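Local coordinates for aminoacyl-tRNA synthetase (Cryptosporidium parvum, PDB 5F9Z), which probably attaches proline to its cognate tRNA at the expense of ATP, as a class II prolyl-tRNA synthetase whose catalytic site here holds halofuginone and an ATP analogue, at residues E318-L330 and F363-V375. Numbering follows the deposited sequence.
Sequences EQKKICNEVECIL and FEVGPRDIEKRSV
With CG trans to the backbone N (chi1 172°) and the chain extended beyond it, E325 carries its carboxylate out to R373, whose own chain bends at chi3 to present the guanidinium end-on. The salt bridge is bidentate: R373 NH1 lies 2.7 Å from E325 OE1 and NH2 3.0 Å from OE2. R373 NH2 meets the syn lone pair of E325 OE2, whereas NH1 reaches OE1 from above the carboxylate plane; the carboxylate and guanidinium planes are turned 45° apart. I322 CD1 lies against R373 NH2 at 3.7 Å, so the ion pair borders on apolar packing.

Q319, also extended, donates from NE2 to V365 O (2.9 Å), nearly within its own amide plane, while I370 CD1 packs on its CB and CG. I370 CG2 faces I322 CG1, and V365 CG1 touches both I322 CG2 and C323 SG. Farther along, V326 CG1 meets the F363 ring edge at CD2 (3.6 Å) and L330 CD2 reaches CE2.

Helix 317-332 thus packs on a sheet of the anticodon-binding domain, its segment 318-330 running roughly antiparallel to strand 363-365 and crossing helix 367-372 at 68°; L393 of helix 393-417 adjoins V326 and V375, and I339 of strand 337-339 touches C323.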
loop_
_atom_site.group_PDB
_atom_site.type_symbol
_atom_site.label_atom_id
_atom_site.label_comp_id
_atom_site.label_asym_id
_atom_site.label_seq_id
_atom_site.Cartn_x
_atom_site.Cartn_y
_atom_site.Cartn_z
ATOM N N GLU A 318 29.502 -30.914 10.378
ATOM C CA GLU A 318 28.717 -31.284 9.207
ATOM C C GLU A 318 27.354 -30.604 9.191
ATOM O O GLU A 318 26.774 -30.431 8.114
ATOM C CB GLU A 318 28.547 -32.803 9.142
ATOM C CG GLU A 318 29.814 -33.544 8.753
ATOM C CD GLU A 318 30.253 -33.234 7.336
ATOM O OE1 GLU A 318 29.440 -33.421 6.406
ATOM O OE2 GLU A 318 31.408 -32.795 7.149
ATOM N N GLN A 319 26.834 -30.213 10.357
ATOM C CA GLN A 319 25.568 -29.488 10.396
ATOM C C GLN A 319 25.739 -28.060 9.896
ATOM O O GLN A 319 24.903 -27.559 9.134
ATOM C CB GLN A 319 25.002 -29.502 11.815
ATOM C CG GLN A 319 23.546 -29.083 11.921
ATOM C CD GLN A 319 22.956 -29.391 13.282
ATOM O OE1 GLN A 319 23.683 -29.612 14.251
ATOM N NE2 GLN A 319 21.631 -29.414 13.361
ATOM N N LYS A 320 26.813 -27.387 10.315
ATOM C CA LYS A 320 27.098 -26.053 9.798
ATOM C C LYS A 320 27.459 -26.095 8.320
ATOM O O LYS A 320 27.180 -25.139 7.586
ATOM C CB LYS A 320 28.230 -25.406 10.598
ATOM N N LYS A 321 28.072 -27.189 7.868
ATOM C CA LYS A 321 28.452 -27.307 6.466
ATOM C C LYS A 321 27.228 -27.470 5.573
ATOM O O LYS A 321 27.191 -26.941 4.456
ATOM C CB LYS A 321 29.416 -28.480 6.295
ATOM C CG LYS A 321 30.027 -28.618 4.915
ATOM C CD LYS A 321 31.089 -29.704 4.925
ATOM C CE LYS A 321 31.424 -30.174 3.524
ATOM N NZ LYS A 321 31.532 -31.659 3.476
ATOM N N ILE A 322 26.213 -28.196 6.049
ATOM C CA ILE A 322 24.984 -28.346 5.277
ATOM C C ILE A 322 24.223 -27.028 5.222
ATOM O O ILE A 322 23.703 -26.639 4.170
ATOM C CB ILE A 322 24.121 -29.480 5.861
ATOM C CG1 ILE A 322 24.760 -30.838 5.568
ATOM C CG2 ILE A 322 22.707 -29.426 5.301
ATOM C CD1 ILE A 322 24.897 -31.140 4.091
ATOM N N CYS A 323 24.151 -26.317 6.351
ATOM C CA CYS A 323 23.459 -25.031 6.370
ATOM C C CYS A 323 24.157 -24.014 5.475
ATOM O O CYS A 323 23.496 -23.248 4.763
ATOM C CB CYS A 323 23.360 -24.509 7.803
ATOM S SG CYS A 323 22.409 -25.566 8.916
ATOM N N ASN A 324 25.492 -23.991 5.496
ATOM C CA ASN A 324 26.224 -23.088 4.614
ATOM C C ASN A 324 26.028 -23.468 3.152
ATOM O O ASN A 324 25.926 -22.592 2.285
ATOM C CB ASN A 324 27.710 -23.083 4.972
ATOM C CG ASN A 324 27.991 -22.393 6.292
ATOM O OD1 ASN A 324 27.172 -21.620 6.789
ATOM N ND2 ASN A 324 29.158 -22.665 6.864
ATOM N N GLU A 325 25.976 -24.769 2.858
ATOM C CA GLU A 325 25.732 -25.209 1.488
ATOM C C GLU A 325 24.343 -24.791 1.021
ATOM O O GLU A 325 24.178 -24.275 -0.089
ATOM C CB GLU A 325 25.905 -26.725 1.383
ATOM C CG GLU A 325 25.491 -27.300 0.037
ATOM C CD GLU A 325 25.720 -28.795 -0.058
ATOM O OE1 GLU A 325 25.996 -29.284 -1.173
ATOM O OE2 GLU A 325 25.630 -29.479 0.983
ATOM N N VAL A 326 23.330 -25.002 1.864
ATOM C CA VAL A 326 21.972 -24.589 1.519
ATOM C C VAL A 326 21.896 -23.073 1.385
ATOM O O VAL A 326 21.264 -22.548 0.459
ATOM C CB VAL A 326 20.970 -25.120 2.562
ATOM C CG1 VAL A 326 19.586 -24.544 2.313
ATOM C CG2 VAL A 326 20.929 -26.639 2.531
ATOM N N GLU A 327 22.540 -22.346 2.302
ATOM C CA GLU A 327 22.541 -20.888 2.223
ATOM C C GLU A 327 23.249 -20.404 0.964
ATOM O O GLU A 327 22.832 -19.416 0.347
ATOM C CB GLU A 327 23.200 -20.296 3.468
ATOM C CG GLU A 327 23.186 -18.776 3.515
ATOM C CD GLU A 327 23.972 -18.220 4.686
ATOM O OE1 GLU A 327 24.920 -18.893 5.141
ATOM O OE2 GLU A 327 23.640 -17.109 5.153
ATOM N N CYS A 328 24.325 -21.088 0.566
ATOM C CA CYS A 328 25.036 -20.708 -0.651
ATOM C C CYS A 328 24.186 -20.965 -1.888
ATOM O O CYS A 328 24.183 -20.157 -2.824
ATOM C CB CYS A 328 26.361 -21.463 -0.742
ATOM S SG CYS A 328 27.292 -21.155 -2.260
ATOM N N ILE A 329 23.459 -22.085 -1.911
ATOM C CA ILE A 329 22.594 -22.389 -3.045
ATOM C C ILE A 329 21.470 -21.365 -3.150
ATOM O O ILE A 329 21.132 -20.904 -4.248
ATOM C CB ILE A 329 22.046 -23.823 -2.924
ATOM C CG1 ILE A 329 23.180 -24.841 -3.060
ATOM C CG2 ILE A 329 20.969 -24.079 -3.969
ATOM C CD1 ILE A 329 22.741 -26.271 -2.850
ATOM N N LEU A 330 20.882 -20.982 -2.014
ATOM C CA LEU A 330 19.777 -20.031 -2.043
ATOM C C LEU A 330 20.254 -18.619 -2.353
ATOM O O LEU A 330 19.536 -17.858 -3.014
ATOM C CB LEU A 330 19.022 -20.062 -0.714
ATOM C CG LEU A 330 17.823 -21.012 -0.632
ATOM C CD1 LEU A 330 18.208 -22.446 -0.966
ATOM C CD2 LEU A 330 17.191 -20.938 0.744
ATOM N N PHE A 363 13.707 -23.747 7.146
ATOM C CA PHE A 363 14.396 -25.004 6.889
ATOM C C PHE A 363 14.819 -25.602 8.223
ATOM O O PHE A 363 15.584 -24.982 8.969
ATOM C CB PHE A 363 15.615 -24.801 5.987
ATOM C CG PHE A 363 15.278 -24.464 4.559
ATOM C CD1 PHE A 363 13.962 -24.384 4.133
ATOM C CD2 PHE A 363 16.288 -24.241 3.637
ATOM C CE1 PHE A 363 13.661 -24.076 2.819
ATOM C CE2 PHE A 363 15.994 -23.937 2.323
ATOM C CZ PHE A 363 14.680 -23.853 1.914
ATOM N N GLU A 364 14.316 -26.794 8.522
ATOM C CA GLU A 364 14.707 -27.534 9.713
ATOM C C GLU A 364 15.783 -28.539 9.317
ATOM O O GLU A 364 15.533 -29.429 8.497
ATOM C CB GLU A 364 13.502 -28.235 10.338
ATOM C CG GLU A 364 12.365 -27.288 10.686
ATOM C CD GLU A 364 11.150 -28.005 11.236
ATOM O OE1 GLU A 364 11.182 -29.250 11.328
ATOM O OE2 GLU A 364 10.162 -27.321 11.578
ATOM N N VAL A 365 16.974 -28.388 9.888
ATOM C CA VAL A 365 18.134 -29.196 9.526
ATOM C C VAL A 365 18.563 -29.961 10.771
ATOM O O VAL A 365 19.248 -29.415 11.644
ATOM C CB VAL A 365 19.281 -28.346 8.971
ATOM C CG1 VAL A 365 20.459 -29.230 8.588
ATOM C CG2 VAL A 365 18.806 -27.534 7.775
ATOM N N GLY A 366 18.163 -31.227 10.857
ATOM C CA GLY A 366 18.562 -32.085 11.946
ATOM C C GLY A 366 19.388 -33.257 11.459
ATOM O O GLY A 366 19.761 -33.333 10.285
ATOM N N PRO A 367 19.707 -34.187 12.367
ATOM C CA PRO A 367 20.466 -35.384 11.957
ATOM C C PRO A 367 19.884 -36.104 10.750
ATOM O O PRO A 367 20.624 -36.456 9.824
ATOM C CB PRO A 367 20.428 -36.265 13.215
ATOM C CG PRO A 367 20.097 -35.350 14.358
ATOM C CD PRO A 367 19.683 -34.008 13.828
ATOM N N ARG A 368 18.568 -36.335 10.737
ATOM C CA ARG A 368 17.950 -37.027 9.611
ATOM C C ARG A 368 18.091 -36.233 8.319
ATOM O O ARG A 368 18.227 -36.822 7.241
ATOM C CB ARG A 368 16.475 -37.300 9.907
ATOM N N ASP A 369 18.065 -34.902 8.407
ATOM C CA ASP A 369 18.216 -34.079 7.213
ATOM C C ASP A 369 19.654 -34.102 6.705
ATOM O O ASP A 369 19.889 -34.121 5.491
ATOM C CB ASP A 369 17.768 -32.649 7.510
ATOM C CG ASP A 369 16.371 -32.588 8.092
ATOM O OD1 ASP A 369 15.398 -32.572 7.309
ATOM O OD2 ASP A 369 16.244 -32.560 9.335
ATOM N N ILE A 370 20.625 -34.097 7.620
ATOM C CA ILE A 370 22.027 -34.194 7.222
ATOM C C ILE A 370 22.302 -35.544 6.570
ATOM O O ILE A 370 23.063 -35.641 5.599
ATOM C CB ILE A 370 22.942 -33.964 8.439
ATOM C CG1 ILE A 370 22.635 -32.619 9.098
ATOM C CG2 ILE A 370 24.407 -34.041 8.034
ATOM C CD1 ILE A 370 23.308 -32.438 10.438
ATOM N N GLU A 371 21.677 -36.602 7.088
ATOM C CA GLU A 371 21.956 -37.949 6.604
ATOM C C GLU A 371 21.445 -38.150 5.184
ATOM O O GLU A 371 22.083 -38.842 4.380
ATOM C CB GLU A 371 21.337 -38.974 7.554
ATOM C CG GLU A 371 21.679 -40.419 7.244
ATOM C CD GLU A 371 21.078 -41.379 8.253
ATOM O OE1 GLU A 371 20.413 -40.905 9.200
ATOM O OE2 GLU A 371 21.268 -42.603 8.101
ATOM N N LYS A 372 20.303 -37.555 4.853
ATOM C CA LYS A 372 19.692 -37.715 3.540
ATOM C C LYS A 372 20.112 -36.641 2.546
ATOM O O LYS A 372 19.692 -36.701 1.386
ATOM C CB LYS A 372 18.165 -37.713 3.670
ATOM C CG LYS A 372 17.618 -38.729 4.658
ATOM C CD LYS A 372 16.133 -38.510 4.905
ATOM C CE LYS A 372 15.321 -38.734 3.640
ATOM N NZ LYS A 372 15.408 -40.144 3.167
ATOM N N ARG A 373 20.931 -35.676 2.966
ATOM C CA ARG A 373 21.237 -34.490 2.165
ATOM C C ARG A 373 19.950 -33.839 1.661
ATOM O O ARG A 373 19.773 -33.573 0.470
ATOM C CB ARG A 373 22.188 -34.822 1.014
ATOM C CG ARG A 373 23.632 -35.001 1.457
ATOM C CD ARG A 373 24.591 -35.044 0.278
ATOM N NE ARG A 373 24.440 -33.888 -0.603
ATOM C CZ ARG A 373 24.940 -32.681 -0.354
ATOM N NH1 ARG A 373 24.753 -31.693 -1.218
ATOM N NH2 ARG A 373 25.619 -32.456 0.762
ATOM N N SER A 374 19.039 -33.598 2.601
ATOM C CA SER A 374 17.747 -32.990 2.333
ATOM C C SER A 374 17.442 -32.007 3.454
ATOM O O SER A 374 18.142 -31.960 4.469
ATOM C CB SER A 374 16.648 -34.054 2.211
ATOM O OG SER A 374 15.447 -33.634 2.834
ATOM N N VAL A 375 16.394 -31.211 3.268
ATOM C CA VAL A 375 15.982 -30.225 4.259
ATOM C C VAL A 375 14.475 -30.313 4.454
ATOM O O VAL A 375 13.728 -30.573 3.504
ATOM C CB VAL A 375 16.395 -28.791 3.858
ATOM C CG1 VAL A 375 17.908 -28.633 3.912
ATOM C CG2 VAL A 375 15.866 -28.452 2.478
#